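Local coordinates for protein geranyltranstransferase (IspA) (Helicobacter pylori, PDB 3LLW) that probably acts as a magnesium-dependent prenyltransferase of isoprenoid biosynthesis, as other members of the FPP/GGPP synthase family do, at residues Arg50-Leu55 with Ala190-Ala195. Sequence-based numbering, arbitrary orientation.
Sequences RFRPKL and AKLISA. With SO4 (sulfate ion), chain F.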
loop_
_atom_site.group_PDB
_atom_site.type_symbol
_atom_site.label_atom_id
_atom_site.label_comp_id
_atom_site.label_asym_id
_atom_site.label_seq_id
_atom_site.Cartn_x
_atom_site.Cartn_y
_atom_site.Cartn_z
ATOM N N ARG A 50 13.799 15.927 0.350
ATOM C CA ARG A 50 14.230 14.548 0.019
ATOM C C ARG A 50 15.084 13.906 1.118
ATOM O O ARG A 50 16.007 13.134 0.827
ATOM C CB ARG A 50 14.989 14.496 -1.332
ATOM C CG ARG A 50 14.190 14.382 -2.632
ATOM C CD ARG A 50 12.735 14.836 -2.551
ATOM N NE ARG A 50 12.309 15.586 -3.734
ATOM C CZ ARG A 50 11.051 15.723 -4.135
ATOM N NH1 ARG A 50 10.782 16.443 -5.217
ATOM N NH2 ARG A 50 10.058 15.148 -3.462
ATOM N N PHE A 51 14.775 14.210 2.376
ATOM C CA PHE A 51 15.575 13.717 3.483
ATOM C C PHE A 51 15.679 12.186 3.498
ATOM O O PHE A 51 16.761 11.646 3.692
ATOM C CB PHE A 51 15.078 14.256 4.834
ATOM C CG PHE A 51 15.960 13.867 6.005
ATOM C CD1 PHE A 51 17.320 14.195 6.016
ATOM C CD2 PHE A 51 15.435 13.171 7.091
ATOM C CE1 PHE A 51 18.134 13.834 7.091
ATOM C CE2 PHE A 51 16.239 12.814 8.172
ATOM C CZ PHE A 51 17.591 13.139 8.171
ATOM N N ARG A 52 14.564 11.502 3.258
ATOM C CA ARG A 52 14.543 10.049 3.325
ATOM C C ARG A 52 15.295 9.348 2.189
ATOM O O ARG A 52 16.093 8.465 2.484
ATOM C CB ARG A 52 13.119 9.505 3.515
ATOM C CG ARG A 52 12.555 9.811 4.872
ATOM C CD ARG A 52 11.136 10.331 4.754
ATOM N NE ARG A 52 10.685 10.861 6.031
ATOM C CZ ARG A 52 10.632 12.155 6.327
ATOM N NH1 ARG A 52 10.217 12.523 7.525
ATOM N NH2 ARG A 52 10.971 13.079 5.425
ATOM N N PRO A 53 15.047 9.720 0.904
ATOM C CA PRO A 53 15.930 9.168 -0.118
ATOM C C PRO A 53 17.414 9.498 0.075
ATOM O O PRO A 53 18.261 8.637 -0.175
ATOM C CB PRO A 53 15.408 9.786 -1.414
ATOM C CG PRO A 53 14.002 10.142 -1.133
ATOM C CD PRO A 53 13.990 10.557 0.296
ATOM N N LYS A 54 17.731 10.707 0.536
ATOM C CA LYS A 54 19.128 11.030 0.872
ATOM C C LYS A 54 19.722 10.111 1.939
ATOM O O LYS A 54 20.886 9.725 1.836
ATOM C CB LYS A 54 19.288 12.485 1.279
ATOM C CG LYS A 54 19.243 13.441 0.105
ATOM C CD LYS A 54 19.095 14.876 0.562
ATOM C CE LYS A 54 18.844 15.775 -0.649
ATOM N NZ LYS A 54 18.956 17.206 -0.329
ATOM N N LEU A 55 18.930 9.748 2.948
ATOM C CA LEU A 55 19.389 8.798 3.972
ATOM C C LEU A 55 19.639 7.424 3.379
ATOM O O LEU A 55 20.617 6.773 3.725
ATOM C CB LEU A 55 18.360 8.667 5.094
ATOM C CG LEU A 55 18.202 9.809 6.091
ATOM C CD1 LEU A 55 16.839 9.670 6.764
ATOM C CD2 LEU A 55 19.335 9.754 7.104
ATOM N N ALA A 190 10.120 8.689 13.197
ATOM C CA ALA A 190 11.424 8.014 13.281
ATOM C C ALA A 190 11.489 6.661 12.603
ATOM O O ALA A 190 12.561 6.252 12.131
ATOM C CB ALA A 190 11.899 7.924 14.734
ATOM N N LYS A 191 10.342 5.982 12.543
ATOM C CA LYS A 191 10.226 4.636 11.958
ATOM C C LYS A 191 10.597 4.569 10.478
ATOM O O LYS A 191 11.371 3.693 10.068
ATOM C CB LYS A 191 8.812 4.086 12.165
ATOM C CG LYS A 191 8.776 2.730 12.881
ATOM C CD LYS A 191 8.935 2.923 14.384
ATOM C CE LYS A 191 8.413 1.735 15.177
ATOM N NZ LYS A 191 9.522 0.864 15.674
ATOM N N LEU A 192 10.052 5.502 9.697
ATOM C CA LEU A 192 10.343 5.632 8.259
ATOM C C LEU A 192 11.776 6.121 7.957
ATOM O O LEU A 192 12.384 5.761 6.933
ATOM C CB LEU A 192 9.305 6.555 7.594
ATOM C CG LEU A 192 9.233 6.628 6.065
ATOM C CD1 LEU A 192 8.958 5.246 5.485
ATOM C CD2 LEU A 192 8.197 7.671 5.555
ATOM N N ILE A 193 12.304 6.937 8.854
ATOM C CA ILE A 193 13.696 7.411 8.795
ATOM C C ILE A 193 14.668 6.231 9.085
ATOM O O ILE A 193 15.687 6.072 8.405
ATOM C CB ILE A 193 13.870 8.581 9.804
ATOM C CG1 ILE A 193 13.228 9.867 9.225
ATOM C CG2 ILE A 193 15.328 8.833 10.192
ATOM C CD1 ILE A 193 13.267 11.000 10.183
ATOM N N SER A 194 14.346 5.397 10.071
ATOM C CA SER A 194 15.215 4.236 10.348
ATOM C C SER A 194 15.044 3.168 9.258
ATOM O O SER A 194 16.014 2.513 8.885
ATOM C CB SER A 194 15.040 3.708 11.786
ATOM O OG SER A 194 14.490 2.415 11.845
ATOM N N ALA A 195 13.831 3.058 8.698
ATOM C CA ALA A 195 13.582 2.183 7.536
ATOM C C ALA A 195 14.415 2.566 6.327
ATOM O O ALA A 195 15.112 1.698 5.776
ATOM C CB ALA A 195 12.100 2.110 7.168
HETATM S S SO4 F . 11.109 16.536 4.117
HETATM O O1 SO4 F . 9.855 16.885 3.428
HETATM O O2 SO4 F . 10.817 15.894 5.402
HETATM O O3 SO4 F . 11.935 15.643 3.295
HETATM O O4 SO4 F . 11.846 17.768 4.389
#
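Ile193 reaches across to both Phe51 and Leu55, touching each with a different branch. Its CG2 packs 3.8 Å from CD1 of Leu55. Ile193 CD1 comes to the edge of the Phe51 ring, near its plane, 4.0 Å from Phe51 CE2. Leu55 CD1 also lies over one face of the same ring, offset toward its edge, so the three side chains form the close-packed, apolar part. Met222 and Phe226 of helix 209-236 back it. Helices 51-63 and 178-204 belong to the all-helical prenyl synthase fold; the axes of 51-55 and 190-195 come within 9.4 Å, at 32°. Toward the sulfate the packing is looser and polar. Arg52 bends at chi2 (134°) and crosses Leu192 at about a right angle, its CD 4.0 Å from Leu192 CD2. Beyond that, NH2 of Arg52 donates to sulfate O2 at 2.8 Å, with the anion at the guanidinium edge, and Phe51 N gives O3 a weak bond. The sulfate, probably from the crystallisation liquor, may mark the diphosphate site of isopentenyl diphosphate, as in related prenyl synthases; the side chain of Asp94, a magnesium ligand although no metal is bound to this chain, is about 11 Å from that of Arg52.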